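Local coordinates for putative exported protein (Bordetella pertussis Tohama I, PDB 2PFY) that binds pyroglutamic acid as an extracytoplasmic solute receptor, probably delivering it to a tripartite ATP-independent periplasmic (TRAP) transporter, at residues Glu93-Trp96 against Lys97-Pro101; Arg143-Ser146 against Ala147-His151; Thr252-Leu255 against Ala256-Met260; Pro184-Gly187 against Val188-Ala192. All blocks are in the same frame, centred on the assembly; numbering follows the deposited sequence.

Interaction 1: residues Glu93-Trp96 against Lys97-Pro101; sequences EKLW and KATRP
W96 and R100, one helical turn apart, make the tight side of this local contact. The extended arginine chain runs across the six-membered ring of the indole: R100 CB stands over one face, 4.1 Å from the ring centroid and 18° off its normal, a CH-pi contact displaced toward the rim. Further along, R100 CG meets W96 CZ2 at 3.5 Å. Both CG atoms are anti to their backbone N (chi1 172° in W96, -160° in R100), which carries the arginine methylenes across the ring. The polar ends of both converge on E237: W96 NE1 donates a hydrogen bond to its carboxylate and R100 NH1 forms a salt bridge with it, which helps hold the indole and the arginine end in place.

T99, also buried, folds its hydroxyl back on its own helix. Its OG1 donates to L95 O at 2.7 Å from above the carbonyl plane, while the T99 N bonds to L95 O and W96 O are both weak. L95 CD1 lies against T99 OG1, and both side chains pack on L295 of helix 290-300.

The solvent side is looser. The bent K97 chain and K94 lead outward, their NZ atoms 6.7 Å apart; K94 NZ makes a weak hydrogen bond to K301 O, and E93 pairs with R245. Beneath them the backbone bonds K97 N to E93 O (3.0 Å) and A98 N to K94 O (3.2 Å) remain regular. Buried on one flank and charged on another, this is an amphipathic alpha-helix with i to i+4 side-chain pairing, part of a DctP-family solute-binding protein.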
loop_
_atom_site.group_PDB
_atom_site.type_symbol
_atom_site.label_atom_id
_atom_site.label_comp_id
_atom_site.label_asym_id
_atom_site.label_seq_id
_atom_site.Cartn_x
_atom_site.Cartn_y
_atom_site.Cartn_z
ATOM N N GLU A 93 -12.608 -0.343 4.077
ATOM C CA GLU A 93 -12.657 0.211 5.418
ATOM C C GLU A 93 -13.141 -0.820 6.451
ATOM O O GLU A 93 -12.597 -0.898 7.541
ATOM C CB GLU A 93 -13.506 1.471 5.463
ATOM C CG GLU A 93 -13.332 2.226 6.784
ATOM C CD GLU A 93 -14.219 3.437 6.942
ATOM O OE1 GLU A 93 -14.820 3.914 5.950
ATOM O OE2 GLU A 93 -14.303 3.923 8.092
ATOM N N LYS A 94 -14.139 -1.609 6.070
ATOM C CA LYS A 94 -14.678 -2.671 6.893
ATOM C C LYS A 94 -13.638 -3.764 7.015
ATOM O O LYS A 94 -13.374 -4.255 8.115
ATOM C CB LYS A 94 -15.968 -3.216 6.273
ATOM C CG LYS A 94 -16.698 -4.289 7.124
ATOM C CD LYS A 94 -18.128 -4.522 6.585
ATOM C CE LYS A 94 -18.909 -5.522 7.469
ATOM N NZ LYS A 94 -18.347 -5.617 8.872
ATOM N N LEU A 95 -13.008 -4.116 5.895
ATOM C CA LEU A 95 -11.917 -5.081 5.923
ATOM C C LEU A 95 -10.776 -4.613 6.853
ATOM O O LEU A 95 -10.226 -5.411 7.621
ATOM C CB LEU A 95 -11.414 -5.390 4.497
ATOM C CG LEU A 95 -10.275 -6.423 4.333
ATOM C CD1 LEU A 95 -10.641 -7.827 4.949
ATOM C CD2 LEU A 95 -9.823 -6.584 2.887
ATOM N N TRP A 96 -10.434 -3.323 6.785
ATOM C CA TRP A 96 -9.349 -2.752 7.587
ATOM C C TRP A 96 -9.673 -2.831 9.088
ATOM O O TRP A 96 -8.837 -3.208 9.908
ATOM C CB TRP A 96 -9.024 -1.311 7.144
ATOM C CG TRP A 96 -8.037 -0.609 8.073
ATOM C CD1 TRP A 96 -8.303 0.443 8.908
ATOM C CD2 TRP A 96 -6.657 -0.945 8.291
ATOM N NE1 TRP A 96 -7.181 0.801 9.605
ATOM C CE2 TRP A 96 -6.154 -0.030 9.255
ATOM C CE3 TRP A 96 -5.783 -1.908 7.740
ATOM C CZ2 TRP A 96 -4.828 -0.062 9.708
ATOM C CZ3 TRP A 96 -4.463 -1.942 8.185
ATOM C CH2 TRP A 96 -3.996 -1.009 9.161
ATOM N N LYS A 97 -10.901 -2.475 9.427
ATOM C CA LYS A 97 -11.379 -2.532 10.810
ATOM C C LYS A 97 -11.244 -3.972 11.392
ATOM O O LYS A 97 -10.840 -4.138 12.542
ATOM C CB LYS A 97 -12.819 -2.027 10.851
ATOM C CG LYS A 97 -13.038 -0.781 11.725
ATOM C CD LYS A 97 -14.548 -0.662 12.119
ATOM C CE LYS A 97 -14.779 -0.897 13.635
ATOM N NZ LYS A 97 -15.921 -1.833 13.898
ATOM N N ALA A 98 -11.527 -4.992 10.579
ATOM C CA ALA A 98 -11.309 -6.418 10.927
ATOM C C ALA A 98 -9.838 -6.859 10.912
ATOM O O ALA A 98 -9.455 -7.800 11.627
ATOM C CB ALA A 98 -12.098 -7.331 9.958
ATOM N N THR A 99 -9.026 -6.219 10.068
ATOM C CA THR A 99 -7.622 -6.619 9.884
ATOM C C THR A 99 -6.710 -6.004 10.950
ATOM O O THR A 99 -5.834 -6.697 11.522
ATOM C CB THR A 99 -7.121 -6.219 8.479
ATOM O OG1 THR A 99 -7.948 -6.834 7.488
ATOM C CG2 THR A 99 -5.697 -6.648 8.246
ATOM N N ARG A 100 -6.934 -4.714 11.211
ATOM C CA ARG A 100 -6.060 -3.906 12.065
ATOM C C ARG A 100 -5.680 -4.542 13.426
ATOM O O ARG A 100 -4.488 -4.626 13.734
ATOM C CB ARG A 100 -6.670 -2.533 12.298
ATOM C CG ARG A 100 -5.637 -1.529 12.747
ATOM C CD ARG A 100 -6.241 -0.235 13.209
ATOM N NE ARG A 100 -5.198 0.554 13.858
ATOM C CZ ARG A 100 -5.252 1.865 14.013
ATOM N NH1 ARG A 100 -6.322 2.516 13.596
ATOM N NH2 ARG A 100 -4.255 2.516 14.591
ATOM N N PRO A 101 -6.687 -4.961 14.250
ATOM C CA PRO A 101 -6.262 -5.459 15.576
ATOM C C PRO A 101 -5.388 -6.706 15.493
ATOM O O PRO A 101 -4.469 -6.850 16.298
ATOM C CB PRO A 101 -7.589 -5.719 16.326
ATOM C CG PRO A 101 -8.646 -5.703 15.321
ATOM C CD PRO A 101 -8.158 -4.947 14.115
#

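Interaction 2: residues Arg143-Ser146 against Ala147-His151; sequences RAYS and ASTSH. With PCA (pyroglutamic acid), chain E.
The N-cap of helix 147-155, at the strand-to-helix junction of the beta-alpha-beta unit 141-144, 147-155, 159-162, links the pyroglutamic acid pocket to a helix start: S146 is the cap residue. Its OG pairs with T149 OG1 at 2.9 Å, and either hydroxyl may donate. T149 OG1, placed between its backbone N and carbonyl carbon (chi1 56°), also accepts a nearly straight hydrogen bond from Y145 N at 2.8 Å, so one threonine oxygen ties together the chain entering the helix. S150 N closes the first turn on S146 O, and a water joins S150 OG to that carbonyl, its bond to S146 O being weak.

The tyrosine ring is sandwiched. T149 CG2 covers one face in a CH-pi contact, 4.0 Å from the centroid of the Y145 ring. Over the opposite face lies CB of the ligand. Y145 CD2 in turn stands over a face of the R143 guanidinium, whose NE is held by V163 O. The extended R143 chain presents the edge of this guanidinium to the ligand carboxylate, whose carbon lies in its plane: NH1 donates to PCA OXT at 2.9 Å and NH2 to PCA O at 2.7 Å, with angles of 161° and 157°.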
loop_
_atom_site.group_PDB
_atom_site.type_symbol
_atom_site.label_atom_id
_atom_site.label_comp_id
_atom_site.label_asym_id
_atom_site.label_seq_id
_atom_site.Cartn_x
_atom_site.Cartn_y
_atom_site.Cartn_z
ATOM N N ARG A 143 4.891 -5.656 -14.046
ATOM C CA ARG A 143 5.405 -5.242 -12.736
ATOM C C ARG A 143 4.639 -5.862 -11.578
ATOM O O ARG A 143 3.403 -5.805 -11.539
ATOM C CB ARG A 143 5.343 -3.717 -12.586
ATOM C CG ARG A 143 5.851 -3.230 -11.205
ATOM C CD ARG A 143 5.599 -1.783 -10.976
ATOM N NE ARG A 143 6.039 -1.442 -9.617
ATOM C CZ ARG A 143 5.320 -0.746 -8.743
ATOM N NH1 ARG A 143 4.154 -0.232 -9.118
ATOM N NH2 ARG A 143 5.800 -0.516 -7.506
ATOM N N ALA A 144 5.369 -6.439 -10.624
ATOM C CA ALA A 144 4.796 -6.828 -9.327
ATOM C C ALA A 144 5.483 -5.989 -8.248
ATOM O O ALA A 144 6.582 -5.518 -8.466
ATOM C CB ALA A 144 5.046 -8.319 -9.040
ATOM N N TYR A 145 4.836 -5.789 -7.096
ATOM C CA TYR A 145 5.444 -4.942 -6.059
ATOM C C TYR A 145 5.358 -5.529 -4.659
ATOM O O TYR A 145 5.679 -4.861 -3.664
ATOM C CB TYR A 145 4.896 -3.505 -6.108
ATOM C CG TYR A 145 3.409 -3.351 -5.915
ATOM C CD1 TYR A 145 2.801 -3.674 -4.695
ATOM C CD2 TYR A 145 2.602 -2.836 -6.943
ATOM C CE1 TYR A 145 1.459 -3.522 -4.516
ATOM C CE2 TYR A 145 1.231 -2.689 -6.773
ATOM C CZ TYR A 145 0.660 -3.038 -5.558
ATOM O OH TYR A 145 -0.684 -2.903 -5.324
ATOM N N SER A 146 4.924 -6.784 -4.601
ATOM C CA SER A 146 4.666 -7.503 -3.347
ATOM C C SER A 146 4.556 -8.999 -3.698
ATOM O O SER A 146 4.445 -9.358 -4.888
ATOM C CB SER A 146 3.375 -6.986 -2.695
ATOM O OG SER A 146 2.238 -7.272 -3.507
ATOM N N ALA A 147 4.634 -9.859 -2.677
ATOM C CA ALA A 147 4.346 -11.289 -2.823
ATOM C C ALA A 147 2.964 -11.530 -3.435
ATOM O O ALA A 147 2.826 -12.318 -4.374
ATOM C CB ALA A 147 4.491 -12.009 -1.436
ATOM N N SER A 148 1.941 -10.843 -2.928
ATOM C CA SER A 148 0.582 -10.988 -3.473
ATOM C C SER A 148 0.477 -10.601 -4.952
ATOM O O SER A 148 -0.079 -11.372 -5.762
ATOM C CB SER A 148 -0.441 -10.207 -2.642
ATOM O OG SER A 148 -1.751 -10.456 -3.134
ATOM N N THR A 149 0.995 -9.431 -5.326
ATOM C CA THR A 149 0.940 -9.045 -6.730
ATOM C C THR A 149 1.812 -9.906 -7.663
ATOM O O THR A 149 1.489 -10.041 -8.848
ATOM C CB THR A 149 1.229 -7.518 -6.951
ATOM O OG1 THR A 149 2.501 -7.170 -6.389
ATOM C CG2 THR A 149 0.103 -6.648 -6.347
ATOM N N SER A 150 2.912 -10.458 -7.149
ATOM C CA SER A 150 3.699 -11.456 -7.896
ATOM C C SER A 150 2.880 -12.706 -8.227
ATOM O O SER A 150 2.843 -13.149 -9.384
ATOM C CB SER A 150 4.934 -11.885 -7.101
ATOM O OG SER A 150 6.026 -11.048 -7.375
ATOM N N HIS A 151 2.228 -13.251 -7.201
ATOM C CA HIS A 151 1.323 -14.371 -7.351
ATOM C C HIS A 151 0.155 -14.041 -8.308
ATOM O O HIS A 151 -0.169 -14.825 -9.209
ATOM C CB HIS A 151 0.803 -14.797 -5.977
ATOM C CG HIS A 151 -0.023 -16.049 -6.009
ATOM N ND1 HIS A 151 -1.153 -16.215 -5.235
ATOM C CD2 HIS A 151 0.112 -17.189 -6.726
ATOM C CE1 HIS A 151 -1.676 -17.407 -5.471
ATOM N NE2 HIS A 151 -0.923 -18.019 -6.369
HETATM N N PCA E . 1.269 2.309 -5.277
HETATM C CA PCA E . 2.258 1.412 -4.634
HETATM C CB PCA E . 1.541 0.266 -3.965
HETATM C CG PCA E . 0.086 0.440 -4.282
HETATM C CD PCA E . -0.003 1.714 -5.054
HETATM O OE PCA E . -1.056 2.228 -5.414
HETATM C C PCA E . 3.238 0.886 -5.665
HETATM O O PCA E . 4.297 0.318 -5.374
HETATM O OXT PCA E . 2.964 1.033 -6.842
HETATM O O HOH W 1 6.890 -8.733 -5.872
#

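Interaction 3: residues Thr252-Leu255 against Ala256-Met260; sequences TDTL and ARNGM
T254 meets both R257 and N258 where helix 223-257 runs out. N258 folds its side chain back over the last turn: with CG beside the backbone N (chi1 -74°), ND2 returns to T254 O and donates at 2.8 Å, while N258 N bonds to the same carbonyl at 3.1 Å. The two donors come from opposite faces of the T254 carbonyl plane, so a single oxygen near the helix end is gripped twice by one residue. The amide also lies alongside T254, ND2 being 3.6 Å from T254 CG2.

R257 CG is anti to the backbone N, and the chain then bends at chi3 (61°), which curls the guanidinium back over the helix instead of letting it run outward. One guanidinium face comes to rest over T254 CA, and NH2 makes a weak hydrogen bond to T254 OG1 at 3.0 Å. That hydroxyl has a stronger partner in E250 O, one turn earlier.

A Schellman motif terminates the helix. G259, the C-prime residue with positive phi (96°), turns the chain so that M260 N donates to L255 O at 3.1 Å and G259 N to A256 O at 3.0 Å. The turn sets selenomethionine M260 beside L255, the two side chains pointing the same way with SE 4.2 Å from L255 CB.

L255 packs on P184 and V188 of helix 184-189 and on V262 of strand 261-264; M260 touches W193 and V196, and both residues reach Y199 of strand 198-201. The helix end thus rests on the neighbouring sheet, and strand 261-264 follows directly from the turn.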
loop_
_atom_site.group_PDB
_atom_site.type_symbol
_atom_site.label_atom_id
_atom_site.label_comp_id
_atom_site.label_asym_id
_atom_site.label_seq_id
_atom_site.Cartn_x
_atom_site.Cartn_y
_atom_site.Cartn_z
ATOM N N THR A 252 -7.241 10.325 -11.282
ATOM C CA THR A 252 -7.633 9.634 -12.521
ATOM C C THR A 252 -7.839 10.658 -13.648
ATOM O O THR A 252 -7.336 10.455 -14.753
ATOM C CB THR A 252 -8.899 8.809 -12.288
ATOM O OG1 THR A 252 -8.659 7.981 -11.155
ATOM C CG2 THR A 252 -9.218 7.890 -13.507
ATOM N N ASP A 253 -8.512 11.774 -13.348
ATOM C CA ASP A 253 -8.685 12.867 -14.349
ATOM C C ASP A 253 -7.321 13.388 -14.802
ATOM O O ASP A 253 -7.142 13.720 -15.985
ATOM C CB ASP A 253 -9.500 14.038 -13.786
ATOM C CG ASP A 253 -10.962 13.679 -13.469
ATOM O OD1 ASP A 253 -11.588 12.820 -14.132
ATOM O OD2 ASP A 253 -11.528 14.310 -12.544
ATOM N N THR A 254 -6.353 13.453 -13.873
ATOM C CA THR A 254 -5.002 13.911 -14.207
ATOM C C THR A 254 -4.313 13.037 -15.278
ATOM O O THR A 254 -3.646 13.569 -16.180
ATOM C CB THR A 254 -4.104 14.064 -12.940
ATOM O OG1 THR A 254 -4.692 15.028 -12.068
ATOM C CG2 THR A 254 -2.671 14.552 -13.309
ATOM N N LEU A 255 -4.446 11.716 -15.152
ATOM C CA LEU A 255 -3.898 10.779 -16.135
ATOM C C LEU A 255 -4.462 11.112 -17.524
ATOM O O LEU A 255 -3.699 11.218 -18.479
ATOM C CB LEU A 255 -4.306 9.336 -15.756
ATOM C CG LEU A 255 -3.818 8.837 -14.372
ATOM C CD1 LEU A 255 -4.321 7.427 -14.175
ATOM C CD2 LEU A 255 -2.251 8.886 -14.226
ATOM N N ALA A 256 -5.788 11.289 -17.600
ATOM C CA ALA A 256 -6.489 11.585 -18.864
ATOM C C ALA A 256 -6.140 12.940 -19.425
ATOM O O ALA A 256 -5.928 13.064 -20.645
ATOM C CB ALA A 256 -8.023 11.433 -18.729
ATOM N N ARG A 257 -6.033 13.950 -18.560
ATOM C CA ARG A 257 -5.647 15.313 -19.017
ATOM C C ARG A 257 -4.277 15.279 -19.680
ATOM O O ARG A 257 -4.009 16.004 -20.666
ATOM C CB ARG A 257 -5.684 16.309 -17.854
ATOM C CG ARG A 257 -5.246 17.723 -18.193
ATOM C CD ARG A 257 -5.624 18.704 -17.076
ATOM N NE ARG A 257 -4.988 18.383 -15.805
ATOM C CZ ARG A 257 -5.544 17.744 -14.766
ATOM N NH1 ARG A 257 -6.826 17.283 -14.768
ATOM N NH2 ARG A 257 -4.783 17.562 -13.684
ATOM N N ASN A 258 -3.399 14.433 -19.149
ATOM C CA ASN A 258 -2.059 14.287 -19.697
ATOM C C ASN A 258 -1.918 13.298 -20.848
ATOM O O ASN A 258 -0.799 12.923 -21.202
ATOM C CB ASN A 258 -1.088 13.968 -18.560
ATOM C CG ASN A 258 -0.815 15.199 -17.730
ATOM O OD1 ASN A 258 -0.099 16.087 -18.189
ATOM N ND2 ASN A 258 -1.473 15.312 -16.567
ATOM N N GLY A 259 -3.063 12.889 -21.400
ATOM C CA GLY A 259 -3.165 12.132 -22.654
ATOM C C GLY A 259 -3.267 10.608 -22.562
ATOM O O GLY A 259 -3.270 9.921 -23.600
HETATM N N MSE A 260 -3.327 10.053 -21.349
HETATM C CA MSE A 260 -3.622 8.614 -21.220
HETATM C C MSE A 260 -5.053 8.346 -21.647
HETATM O O MSE A 260 -5.958 9.155 -21.409
HETATM C CB MSE A 260 -3.425 8.102 -19.774
HETATM C CG MSE A 260 -2.014 8.194 -19.313
HETATM SE SE MSE A 260 -1.657 6.906 -17.846
HETATM C CE MSE A 260 -1.779 5.218 -18.876
#

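Interaction 4: residues Pro184-Gly187 against Val188-Ala192; sequences PATG and VDSQA. With PCA (pyroglutamic acid), chain E.
T186 and D189, three residues apart on a short helix, share a water beside the ligand. T186 OG1 accepts a nearly straight hydrogen bond (173°) from the ring nitrogen of pyroglutamic acid, PCA N, at 2.7 Å. The same hydroxyl donates to the water at 2.9 Å, so it gives its proton to the water and accepts from the ligand N-H. The water in turn donates to D189 OD2 at 2.7 Å. With OG1 opposite the carbonyl carbon (chi1 -69°), the T186 hydroxyl reaches both the ligand and the water. In the second shell, D189 OD2 is also held by N14 ND2, so the carboxylate that orients the water is itself braced.

The T186 backbone is fixed from both ends. S183 OG accepts from T186 N, and T186 O takes two bonds from S190: the backbone N at 2.9 Å and OG at 2.7 Å, from opposite faces of the carbonyl plane. S190 OG has a further partner in Y195 OH. A Schellman motif then closes the helix around Q191, the C-prime residue with positive phi (48°): A192 N donates to G187 O at 2.8 Å and Q191 N to V188 O.

P184 and A185 pack against L251 of helix 223-257, and V188 against T254 of that helix. Helix 184-189 follows strand 180-182 and lies between the long helix and the ligand, which T186 meets.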
loop_
_atom_site.group_PDB
_atom_site.type_symbol
_atom_site.label_atom_id
_atom_site.label_comp_id
_atom_site.label_asym_id
_atom_site.label_seq_id
_atom_site.Cartn_x
_atom_site.Cartn_y
_atom_site.Cartn_z
ATOM N N PRO A 184 -4.026 5.236 -9.368
ATOM C CA PRO A 184 -3.807 6.505 -10.067
ATOM C C PRO A 184 -2.887 7.459 -9.275
ATOM O O PRO A 184 -2.305 8.362 -9.872
ATOM C CB PRO A 184 -5.225 7.077 -10.239
ATOM C CG PRO A 184 -6.053 6.433 -9.095
ATOM C CD PRO A 184 -5.448 5.028 -9.013
ATOM N N ALA A 185 -2.708 7.242 -7.960
ATOM C CA ALA A 185 -1.775 8.098 -7.199
ATOM C C ALA A 185 -0.330 7.899 -7.660
ATOM O O ALA A 185 0.404 8.866 -7.870
ATOM C CB ALA A 185 -1.878 7.832 -5.695
ATOM N N THR A 186 0.077 6.632 -7.786
ATOM C CA THR A 186 1.420 6.297 -8.313
ATOM C C THR A 186 1.527 6.747 -9.772
ATOM O O THR A 186 2.577 7.238 -10.209
ATOM C CB THR A 186 1.692 4.802 -8.169
ATOM O OG1 THR A 186 1.842 4.507 -6.768
ATOM C CG2 THR A 186 2.988 4.376 -8.918
ATOM N N GLY A 187 0.441 6.582 -10.523
ATOM C CA GLY A 187 0.396 7.082 -11.901
ATOM C C GLY A 187 0.722 8.581 -11.999
ATOM O O GLY A 187 1.493 9.012 -12.866
ATOM N N VAL A 188 0.125 9.384 -11.122
ATOM C CA VAL A 188 0.454 10.818 -11.084
ATOM C C VAL A 188 1.827 11.114 -10.451
ATOM O O VAL A 188 2.621 11.866 -11.040
ATOM C CB VAL A 188 -0.717 11.668 -10.418
ATOM C CG1 VAL A 188 -0.374 13.199 -10.299
ATOM C CG2 VAL A 188 -1.994 11.490 -11.261
ATOM N N ASP A 189 2.102 10.540 -9.260
ATOM C CA ASP A 189 3.443 10.630 -8.608
ATOM C C ASP A 189 4.566 10.431 -9.643
ATOM O O ASP A 189 5.545 11.202 -9.690
ATOM C CB ASP A 189 3.648 9.542 -7.529
ATOM C CG ASP A 189 2.668 9.631 -6.343
ATOM O OD1 ASP A 189 2.006 10.673 -6.107
ATOM O OD2 ASP A 189 2.595 8.608 -5.601
ATOM N N SER A 190 4.434 9.390 -10.478
ATOM C CA SER A 190 5.530 9.045 -11.367
ATOM C C SER A 190 5.293 9.557 -12.785
ATOM O O SER A 190 6.090 9.248 -13.664
ATOM C CB SER A 190 5.755 7.523 -11.418
ATOM O OG SER A 190 4.600 6.943 -11.976
ATOM N N GLN A 191 4.240 10.360 -12.973
ATOM C CA GLN A 191 3.891 10.923 -14.296
ATOM C C GLN A 191 3.918 9.826 -15.357
ATOM O O GLN A 191 4.703 9.887 -16.298
ATOM C CB GLN A 191 4.797 12.116 -14.616
ATOM C CG GLN A 191 4.595 13.189 -13.523
ATOM C CD GLN A 191 5.726 14.142 -13.391
ATOM O OE1 GLN A 191 6.534 14.269 -14.299
ATOM N NE2 GLN A 191 5.801 14.840 -12.239
ATOM N N ALA A 192 3.085 8.806 -15.143
ATOM C CA ALA A 192 3.135 7.553 -15.913
ATOM C C ALA A 192 2.743 7.763 -17.367
ATOM O O ALA A 192 3.136 6.955 -18.259
ATOM C CB ALA A 192 2.260 6.495 -15.293
HETATM N N PCA E . 1.269 2.309 -5.277
HETATM C CA PCA E . 2.258 1.412 -4.634
HETATM C CB PCA E . 1.541 0.266 -3.965
HETATM C CG PCA E . 0.086 0.440 -4.282
HETATM C CD PCA E . -0.003 1.714 -5.054
HETATM O OE PCA E . -1.056 2.228 -5.414
HETATM C C PCA E . 3.238 0.886 -5.665
HETATM O O PCA E . 4.297 0.318 -5.374
HETATM O OXT PCA E . 2.964 1.033 -6.842
HETATM O O HOH W 2 3.954 6.342 -6.017
#

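Overall arrangement
All four contacts are local, within single helices or at their ends, and only interactions 2 and 4 touch the ligand. Their centres lie 18 Å apart and their nearest atoms about 5 Å, with pyroglutamic acid bridging them: interaction 2 holds its carboxylate, interaction 4 its ring nitrogen. R48, T165, T182 and S183 add further hydrogen bonds. Interaction 3 packs directly behind interaction 4, centres 10 Å apart, with T254 CB 3.7 Å from V188 CG2; the L255 side chain is about 11 Å from the ligand. Interaction 1 is more remote, its centre 27 Å from that of interaction 4 across the centre of the chain, with the W96 side chain about 13 Å from the ligand.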